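Inorganic pyrophosphatase (Coxiella burnetii, PDB 3TR4) probably catalyses the magnesium-dependent hydrolysis of inorganic pyrophosphate to two phosphate ions, working in the cytoplasm as a homohexamer. Local coordinates at residues S9-F17 / K160-I171; L86-I94 / K106-K114. One frame throughout, in Å; residues are numbered along the deposited sequence.

Contact 1: residues S9-F17 / K160-I171; sequences SAGKGIDDF and KEAAKKEFEASI
Ile14 and Phe167 form the apolar heart of the contact between the turn-rich segment 9-17 and helix 160-171. CD1 of Ile14 lies 3.8 Å from Phe167 CB, and its CG1 rests on the backbone and CB of Lys164; with CG1 anti to the backbone N (chi1 -159°), the longer branch lies along the helix surface. Phe167 slides past it toward the start of the turn, where its CE2 meets Gly13 C at 3.9 Å and its CZ meets Phe17 CB at 3.7 Å. The two phenyl rings are inclined at 45° with centroids 5.0 Å apart, an oblique packing. At the far end of helix segment 160-171, Ile171 CD1 touches Ala10 CB at 4.2 Å.

The polar part is a salt bridge: Lys160 NZ stands 2.8 Å from Asp15 OD2, above the carboxylate plane. Lys160 is extended until a bend at chi4 (61°), and NZ also donates to Ala91 O. The type I turn Gly13-Asp16 presents Ile14 and Asp15 together.

Apolar packing of Ile14, Phe17 and Phe167, with one ion pair at the outer edge, thus joins the C-terminal helix to the chain entering strand 16-23.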
loop_
_atom_site.group_PDB
_atom_site.type_symbol
_atom_site.label_atom_id
_atom_site.label_comp_id
_atom_site.label_asym_id
_atom_site.label_seq_id
_atom_site.Cartn_x
_atom_site.Cartn_y
_atom_site.Cartn_z
ATOM N N SER B 9 -29.816 -13.447 -6.045
ATOM C CA SER B 9 -30.996 -12.873 -5.405
ATOM C C SER B 9 -30.626 -11.709 -4.490
ATOM O O SER B 9 -29.485 -11.595 -4.032
ATOM C CB SER B 9 -31.754 -13.934 -4.606
ATOM O OG SER B 9 -31.268 -14.020 -3.275
ATOM N N ALA B 10 -31.603 -10.849 -4.222
ATOM C CA ALA B 10 -31.403 -9.702 -3.348
ATOM C C ALA B 10 -31.130 -10.136 -1.911
ATOM O O ALA B 10 -30.590 -9.370 -1.112
ATOM C CB ALA B 10 -32.610 -8.782 -3.404
ATOM N N GLY B 11 -31.504 -11.368 -1.585
ATOM C CA GLY B 11 -31.330 -11.877 -0.237
ATOM C C GLY B 11 -32.652 -12.085 0.478
ATOM O O GLY B 11 -33.706 -12.163 -0.156
ATOM N N LYS B 12 -32.598 -12.162 1.804
ATOM C CA LYS B 12 -33.777 -12.491 2.604
ATOM C C LYS B 12 -34.623 -11.279 2.990
ATOM O O LYS B 12 -35.851 -11.346 2.979
ATOM C CB LYS B 12 -33.373 -13.284 3.852
ATOM C CG LYS B 12 -32.784 -14.650 3.533
ATOM C CD LYS B 12 -32.324 -15.390 4.779
ATOM C CE LYS B 12 -31.867 -16.797 4.425
ATOM N NZ LYS B 12 -31.354 -17.550 5.600
ATOM N N GLY B 13 -33.969 -10.173 3.335
ATOM C CA GLY B 13 -34.686 -8.988 3.769
ATOM C C GLY B 13 -33.767 -7.903 4.296
ATOM O O GLY B 13 -32.549 -8.004 4.178
ATOM N N ILE B 14 -34.359 -6.874 4.893
ATOM C CA ILE B 14 -33.621 -5.679 5.297
ATOM C C ILE B 14 -32.565 -5.959 6.370
ATOM O O ILE B 14 -31.634 -5.172 6.552
ATOM C CB ILE B 14 -34.581 -4.569 5.783
ATOM C CG1 ILE B 14 -33.905 -3.198 5.709
ATOM C CG2 ILE B 14 -35.091 -4.878 7.185
ATOM C CD1 ILE B 14 -33.471 -2.803 4.302
ATOM N N ASP B 15 -32.708 -7.081 7.071
ATOM C CA ASP B 15 -31.756 -7.464 8.114
ATOM C C ASP B 15 -30.745 -8.490 7.621
ATOM O O ASP B 15 -29.882 -8.935 8.376
ATOM C CB ASP B 15 -32.486 -8.028 9.333
ATOM C CG ASP B 15 -33.166 -6.953 10.152
ATOM O OD1 ASP B 15 -34.413 -6.902 10.149
ATOM O OD2 ASP B 15 -32.451 -6.156 10.798
ATOM N N ASP B 16 -30.854 -8.869 6.354
ATOM C CA ASP B 16 -29.961 -9.867 5.789
ATOM C C ASP B 16 -30.101 -9.914 4.277
ATOM O O ASP B 16 -30.777 -10.790 3.734
ATOM C CB ASP B 16 -30.255 -11.245 6.386
ATOM C CG ASP B 16 -29.396 -12.336 5.781
ATOM O OD1 ASP B 16 -28.363 -12.009 5.158
ATOM O OD2 ASP B 16 -29.755 -13.523 5.930
ATOM N N PHE B 17 -29.462 -8.967 3.600
ATOM C CA PHE B 17 -29.520 -8.933 2.148
ATOM C C PHE B 17 -28.132 -8.935 1.517
ATOM O O PHE B 17 -27.126 -8.734 2.198
ATOM C CB PHE B 17 -30.386 -7.765 1.647
ATOM C CG PHE B 17 -29.881 -6.397 2.034
ATOM C CD1 PHE B 17 -30.222 -5.832 3.255
ATOM C CD2 PHE B 17 -29.104 -5.657 1.155
ATOM C CE1 PHE B 17 -29.777 -4.567 3.601
ATOM C CE2 PHE B 17 -28.658 -4.388 1.493
ATOM C CZ PHE B 17 -28.994 -3.843 2.716
ATOM N N LYS B 160 -34.242 3.073 9.614
ATOM C CA LYS B 160 -34.259 1.705 9.104
ATOM C C LYS B 160 -35.566 1.364 8.391
ATOM O O LYS B 160 -35.561 0.680 7.369
ATOM C CB LYS B 160 -33.998 0.725 10.250
ATOM C CG LYS B 160 -33.886 -0.741 9.853
ATOM C CD LYS B 160 -33.633 -1.592 11.096
ATOM C CE LYS B 160 -33.830 -3.074 10.828
ATOM N NZ LYS B 160 -32.897 -3.570 9.782
ATOM N N GLU B 161 -36.683 1.843 8.930
ATOM C CA GLU B 161 -37.982 1.616 8.304
ATOM C C GLU B 161 -38.044 2.233 6.908
ATOM O O GLU B 161 -38.603 1.640 5.986
ATOM C CB GLU B 161 -39.114 2.166 9.178
ATOM C CG GLU B 161 -40.487 2.066 8.530
ATOM C CD GLU B 161 -40.835 0.647 8.117
ATOM O OE1 GLU B 161 -40.494 -0.294 8.867
ATOM O OE2 GLU B 161 -41.442 0.474 7.037
ATOM N N ALA B 162 -37.470 3.422 6.757
ATOM C CA ALA B 162 -37.394 4.060 5.446
ATOM C C ALA B 162 -36.531 3.233 4.501
ATOM O O ALA B 162 -36.860 3.077 3.324
ATOM C CB ALA B 162 -36.851 5.474 5.562
ATOM N N ALA B 163 -35.429 2.696 5.016
ATOM C CA ALA B 163 -34.536 1.886 4.192
ATOM C C ALA B 163 -35.270 0.647 3.697
ATOM O O ALA B 163 -35.138 0.250 2.536
ATOM C CB ALA B 163 -33.285 1.497 4.977
ATOM N N LYS B 164 -36.049 0.047 4.590
ATOM C CA LYS B 164 -36.837 -1.136 4.272
ATOM C C LYS B 164 -37.830 -0.862 3.145
ATOM O O LYS B 164 -37.926 -1.636 2.192
ATOM C CB LYS B 164 -37.576 -1.619 5.520
ATOM C CG LYS B 164 -38.390 -2.887 5.330
ATOM C CD LYS B 164 -38.860 -3.413 6.676
ATOM C CE LYS B 164 -39.551 -4.755 6.539
ATOM N NZ LYS B 164 -39.732 -5.409 7.862
ATOM N N LYS B 165 -38.567 0.238 3.263
ATOM C CA LYS B 165 -39.526 0.629 2.236
ATOM C C LYS B 165 -38.868 0.685 0.864
ATOM O O LYS B 165 -39.333 0.049 -0.080
ATOM C CB LYS B 165 -40.149 1.986 2.564
ATOM C CG LYS B 165 -41.161 1.951 3.693
ATOM C CD LYS B 165 -41.767 3.327 3.914
ATOM C CE LYS B 165 -42.350 3.882 2.624
ATOM N NZ LYS B 165 -42.911 5.248 2.808
ATOM N N GLU B 166 -37.782 1.447 0.765
ATOM C CA GLU B 166 -37.069 1.616 -0.492
ATOM C C GLU B 166 -36.533 0.284 -1.004
ATOM O O GLU B 166 -36.581 0.003 -2.203
ATOM C CB GLU B 166 -35.923 2.615 -0.322
ATOM C CG GLU B 166 -35.124 2.857 -1.592
ATOM C CD GLU B 166 -35.936 3.560 -2.664
ATOM O OE1 GLU B 166 -36.852 4.330 -2.304
ATOM O OE2 GLU B 166 -35.662 3.338 -3.865
ATOM N N PHE B 167 -36.023 -0.527 -0.083
ATOM C CA PHE B 167 -35.491 -1.845 -0.410
ATOM C C PHE B 167 -36.570 -2.719 -1.046
ATOM O O PHE B 167 -36.372 -3.292 -2.118
ATOM C CB PHE B 167 -34.929 -2.503 0.857
ATOM C CG PHE B 167 -34.496 -3.933 0.674
ATOM C CD1 PHE B 167 -33.270 -4.236 0.103
ATOM C CD2 PHE B 167 -35.304 -4.974 1.102
ATOM C CE1 PHE B 167 -32.868 -5.554 -0.057
ATOM C CE2 PHE B 167 -34.909 -6.292 0.948
ATOM C CZ PHE B 167 -33.688 -6.583 0.366
ATOM N N GLU B 168 -37.723 -2.801 -0.393
ATOM C CA GLU B 168 -38.811 -3.640 -0.881
ATOM C C GLU B 168 -39.394 -3.141 -2.203
ATOM O O GLU B 168 -39.749 -3.942 -3.070
ATOM C CB GLU B 168 -39.898 -3.781 0.183
ATOM C CG GLU B 168 -39.466 -4.627 1.369
ATOM C CD GLU B 168 -40.485 -4.636 2.488
ATOM O OE1 GLU B 168 -41.289 -3.682 2.573
ATOM O OE2 GLU B 168 -40.484 -5.600 3.283
ATOM N N ALA B 169 -39.483 -1.825 -2.359
ATOM C CA ALA B 169 -39.995 -1.245 -3.599
ATOM C C ALA B 169 -39.054 -1.498 -4.777
ATOM O O ALA B 169 -39.500 -1.777 -5.889
ATOM C CB ALA B 169 -40.248 0.248 -3.429
ATOM N N SER B 170 -37.752 -1.400 -4.532
ATOM C CA SER B 170 -36.770 -1.627 -5.587
ATOM C C SER B 170 -36.768 -3.091 -6.019
ATOM O O SER B 170 -36.394 -3.415 -7.145
ATOM C CB SER B 170 -35.372 -1.201 -5.134
ATOM O OG SER B 170 -34.848 -2.106 -4.177
ATOM N N ILE B 171 -37.177 -3.972 -5.112
ATOM C CA ILE B 171 -37.366 -5.377 -5.444
ATOM C C ILE B 171 -38.597 -5.519 -6.332
ATOM O O ILE B 171 -38.586 -6.254 -7.322
ATOM C CB ILE B 171 -37.539 -6.239 -4.180
ATOM C CG1 ILE B 171 -36.195 -6.420 -3.469
ATOM C CG2 ILE B 171 -38.136 -7.590 -4.535
ATOM C CD1 ILE B 171 -36.280 -7.245 -2.203
#

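Contact 2: residues L86-I94 / K106-K114; sequences LMRVRALGI and KVLAVPVVK
Strands 86-94 and 106-111 run antiparallel as the arms of a beta hairpin, the axes of these segments at 135° and 4.4 Å apart at closest approach. Arg90 and Val110 form a hydrogen-bonded pair, with Arg90 N 2.8 Å from Val110 O and a return bond from Val110 N to Arg90 O. Beyond the non-hydrogen-bonded pair Ala91-Ala109, the register slips by one residue in a classic beta bulge: Leu108 O accepts a nearly straight bond from Leu92 N (2.8 Å, 176° at the hydrogen) and a weak one from Gly93 N. Past the bulge, Leu108 N donates to Gly93 O, and the non-hydrogen-bonded pair Ile94-Val107 follows. At the other end, Val112 N donates to Arg88 O just past the strand.

On one side of the sheet Arg90 lies across Val110. Its chain is extended from CG to NE, and Val110 CG2 sits 3.4 Å from CZ, over the centre of one guanidinium face. NE makes a weak bond to Pro111 O, while a water in the guanidinium plane links NH2 (3.0 Å) to that same carbonyl; NH1 is held by Ile122 O. Leu92 CD1 continues this layer against Val110 CG1. The face with Ala91, Ala109, Val107 and Ile94 is apolar, Ala91 CB meeting Val107 CG1 at 3.8 Å. At the start of strand 86-94, Met87, a selenomethionine, bends at chi3 (-58°) to lay CE on Pro111 CG, and Pro111 also packs on Phe46 of a neighbouring subunit.

Lys106 sends NZ to Asp104, in a salt bridge, and to Asp72, in a hydrogen bond; both aspartates are manganese ligands. Carbonyls and a water thus serve the buried guanidinium of Arg90, and the hairpin carries a lysine that bonds two metal ligands.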
loop_
_atom_site.group_PDB
_atom_site.type_symbol
_atom_site.label_atom_id
_atom_site.label_comp_id
_atom_site.label_asym_id
_atom_site.label_seq_id
_atom_site.Cartn_x
_atom_site.Cartn_y
_atom_site.Cartn_z
ATOM N N LEU B 86 -19.050 -10.410 -2.853
ATOM C CA LEU B 86 -20.417 -10.359 -2.342
ATOM C C LEU B 86 -20.398 -10.515 -0.825
ATOM O O LEU B 86 -19.598 -11.274 -0.287
ATOM C CB LEU B 86 -21.266 -11.460 -2.982
ATOM C CG LEU B 86 -22.779 -11.412 -2.751
ATOM C CD1 LEU B 86 -23.511 -12.178 -3.840
ATOM C CD2 LEU B 86 -23.148 -11.944 -1.372
HETATM N N MSE B 87 -21.269 -9.787 -0.138
HETATM C CA MSE B 87 -21.356 -9.892 1.313
HETATM C C MSE B 87 -22.788 -9.733 1.806
HETATM O O MSE B 87 -23.624 -9.119 1.141
HETATM C CB MSE B 87 -20.430 -8.877 1.991
HETATM C CG MSE B 87 -20.738 -7.425 1.678
HETATM SE SE MSE B 87 -19.382 -6.226 2.432
HETATM C CE MSE B 87 -19.542 -6.740 4.310
ATOM N N ARG B 88 -23.066 -10.306 2.972
ATOM C CA ARG B 88 -24.389 -10.231 3.564
ATOM C C ARG B 88 -24.418 -9.124 4.608
ATOM O O ARG B 88 -23.596 -9.105 5.527
ATOM C CB ARG B 88 -24.763 -11.577 4.189
ATOM C CG ARG B 88 -24.891 -12.700 3.163
ATOM C CD ARG B 88 -25.106 -14.057 3.816
ATOM N NE ARG B 88 -26.225 -14.044 4.752
ATOM C CZ ARG B 88 -26.139 -14.433 6.020
ATOM N NH1 ARG B 88 -24.986 -14.877 6.502
ATOM N NH2 ARG B 88 -27.205 -14.385 6.806
ATOM N N VAL B 89 -25.365 -8.203 4.462
ATOM C CA VAL B 89 -25.416 -7.018 5.309
ATOM C C VAL B 89 -26.803 -6.786 5.897
ATOM O O VAL B 89 -27.777 -7.433 5.511
ATOM C CB VAL B 89 -24.981 -5.751 4.524
ATOM C CG1 VAL B 89 -23.592 -5.936 3.943
ATOM C CG2 VAL B 89 -25.978 -5.438 3.422
ATOM N N ARG B 90 -26.876 -5.862 6.848
ATOM C CA ARG B 90 -28.138 -5.469 7.457
ATOM C C ARG B 90 -28.200 -3.947 7.485
ATOM O O ARG B 90 -27.199 -3.289 7.768
ATOM C CB ARG B 90 -28.255 -6.048 8.871
ATOM C CG ARG B 90 -27.056 -5.753 9.759
ATOM C CD ARG B 90 -27.153 -6.467 11.106
ATOM N NE ARG B 90 -26.006 -6.162 11.958
ATOM C CZ ARG B 90 -25.940 -5.115 12.774
ATOM N NH1 ARG B 90 -26.959 -4.271 12.854
ATOM N NH2 ARG B 90 -24.854 -4.913 13.508
ATOM N N ALA B 91 -29.368 -3.387 7.188
ATOM C CA ALA B 91 -29.510 -1.935 7.078
ATOM C C ALA B 91 -29.633 -1.219 8.424
ATOM O O ALA B 91 -30.187 -1.754 9.384
ATOM C CB ALA B 91 -30.692 -1.581 6.183
ATOM N N LEU B 92 -29.108 0.002 8.475
ATOM C CA LEU B 92 -29.241 0.863 9.641
ATOM C C LEU B 92 -30.147 2.038 9.303
ATOM O O LEU B 92 -30.835 2.584 10.164
ATOM C CB LEU B 92 -27.878 1.401 10.063
ATOM C CG LEU B 92 -26.835 0.393 10.536
ATOM C CD1 LEU B 92 -25.540 1.115 10.862
ATOM C CD2 LEU B 92 -27.348 -0.378 11.748
ATOM N N GLY B 93 -30.130 2.435 8.038
ATOM C CA GLY B 93 -30.880 3.594 7.606
ATOM C C GLY B 93 -30.622 3.874 6.144
ATOM O O GLY B 93 -30.093 3.029 5.422
ATOM N N ILE B 94 -30.997 5.067 5.703
ATOM C CA ILE B 94 -30.837 5.427 4.304
ATOM C C ILE B 94 -30.460 6.896 4.162
ATOM O O ILE B 94 -30.972 7.752 4.882
ATOM C CB ILE B 94 -32.112 5.097 3.496
ATOM C CG1 ILE B 94 -31.943 5.475 2.022
ATOM C CG2 ILE B 94 -33.334 5.771 4.112
ATOM C CD1 ILE B 94 -33.068 4.968 1.139
ATOM N N LYS B 106 -29.248 6.129 -0.985
ATOM C CA LYS B 106 -28.357 5.014 -0.727
ATOM C C LYS B 106 -28.580 4.445 0.672
ATOM O O LYS B 106 -28.546 5.171 1.667
ATOM C CB LYS B 106 -26.907 5.458 -0.913
ATOM C CG LYS B 106 -26.593 5.890 -2.348
ATOM C CD LYS B 106 -25.358 6.764 -2.424
ATOM C CE LYS B 106 -24.985 7.056 -3.873
ATOM N NZ LYS B 106 -26.158 7.449 -4.700
ATOM N N VAL B 107 -28.822 3.142 0.737
ATOM C CA VAL B 107 -28.982 2.463 2.015
ATOM C C VAL B 107 -27.642 2.386 2.737
ATOM O O VAL B 107 -26.612 2.119 2.123
ATOM C CB VAL B 107 -29.554 1.044 1.827
ATOM C CG1 VAL B 107 -29.448 0.245 3.116
ATOM C CG2 VAL B 107 -31.001 1.118 1.359
ATOM N N LEU B 108 -27.655 2.650 4.040
ATOM C CA LEU B 108 -26.466 2.470 4.864
ATOM C C LEU B 108 -26.577 1.146 5.611
ATOM O O LEU B 108 -27.597 0.867 6.244
ATOM C CB LEU B 108 -26.314 3.625 5.858
ATOM C CG LEU B 108 -25.040 3.598 6.709
ATOM C CD1 LEU B 108 -23.811 3.781 5.835
ATOM C CD2 LEU B 108 -25.085 4.659 7.797
ATOM N N ALA B 109 -25.530 0.329 5.537
ATOM C CA ALA B 109 -25.569 -1.002 6.134
ATOM C C ALA B 109 -24.272 -1.382 6.840
ATOM O O ALA B 109 -23.246 -0.717 6.685
ATOM C CB ALA B 109 -25.919 -2.043 5.074
ATOM N N VAL B 110 -24.343 -2.461 7.618
ATOM C CA VAL B 110 -23.182 -3.071 8.262
ATOM C C VAL B 110 -23.260 -4.576 8.019
ATOM O O VAL B 110 -24.322 -5.087 7.668
ATOM C CB VAL B 110 -23.159 -2.800 9.780
ATOM C CG1 VAL B 110 -22.764 -1.352 10.063
ATOM C CG2 VAL B 110 -24.509 -3.123 10.396
ATOM N N PRO B 111 -22.143 -5.301 8.202
ATOM C CA PRO B 111 -22.217 -6.747 7.963
ATOM C C PRO B 111 -23.176 -7.403 8.951
ATOM O O PRO B 111 -23.392 -6.854 10.036
ATOM C CB PRO B 111 -20.784 -7.223 8.232
ATOM C CG PRO B 111 -19.932 -5.995 8.095
ATOM C CD PRO B 111 -20.790 -4.876 8.602
ATOM N N VAL B 112 -23.755 -8.543 8.586
ATOM C CA VAL B 112 -24.567 -9.296 9.536
ATOM C C VAL B 112 -23.700 -9.653 10.740
ATOM O O VAL B 112 -22.475 -9.706 10.635
ATOM C CB VAL B 112 -25.169 -10.576 8.917
ATOM C CG1 VAL B 112 -26.177 -10.219 7.823
ATOM C CG2 VAL B 112 -24.075 -11.480 8.373
ATOM N N VAL B 113 -24.331 -9.887 11.885
ATOM C CA VAL B 113 -23.589 -10.149 13.119
ATOM C C VAL B 113 -22.613 -11.318 12.979
ATOM O O VAL B 113 -21.476 -11.247 13.444
ATOM C CB VAL B 113 -24.535 -10.403 14.306
ATOM C CG1 VAL B 113 -23.740 -10.788 15.541
ATOM C CG2 VAL B 113 -25.390 -9.165 14.571
ATOM N N LYS B 114 -23.066 -12.390 12.334
ATOM C CA LYS B 114 -22.225 -13.556 12.084
ATOM C C LYS B 114 -20.885 -13.189 11.457
ATOM O O LYS B 114 -19.853 -13.779 11.784
ATOM C CB LYS B 114 -22.956 -14.543 11.170
ATOM C CG LYS B 114 -22.048 -15.577 10.519
ATOM C CD LYS B 114 -22.795 -16.380 9.465
ATOM C CE LYS B 114 -24.031 -17.048 10.053
ATOM N NZ LYS B 114 -24.797 -17.817 9.032
HETATM O O HOH W 1 -22.612 -6.704 12.797
#

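Strand 86-94 is shared ground: it pairs with 106-111 in contact 2 and with the chain of contact 1 on its other edge, where Phe17 O lies 2.9 Å from Val89 N, a probable hydrogen bond. A salt bridge of 2.8 Å between Asp16 OD2 and Arg88 NH2 also ties the two contacts, whose centres are 10 Å apart. Helix 160-171 reaches the bulge too, Ala163 CB packing 3.6 Å from Gly93 O. Along the sequence contact 2 is nested within the loop that contact 1 closes. They differ in distance from the active site: the Lys106 side chain is about 5 Å from the bound manganese, that of Phe17 about 14 Å.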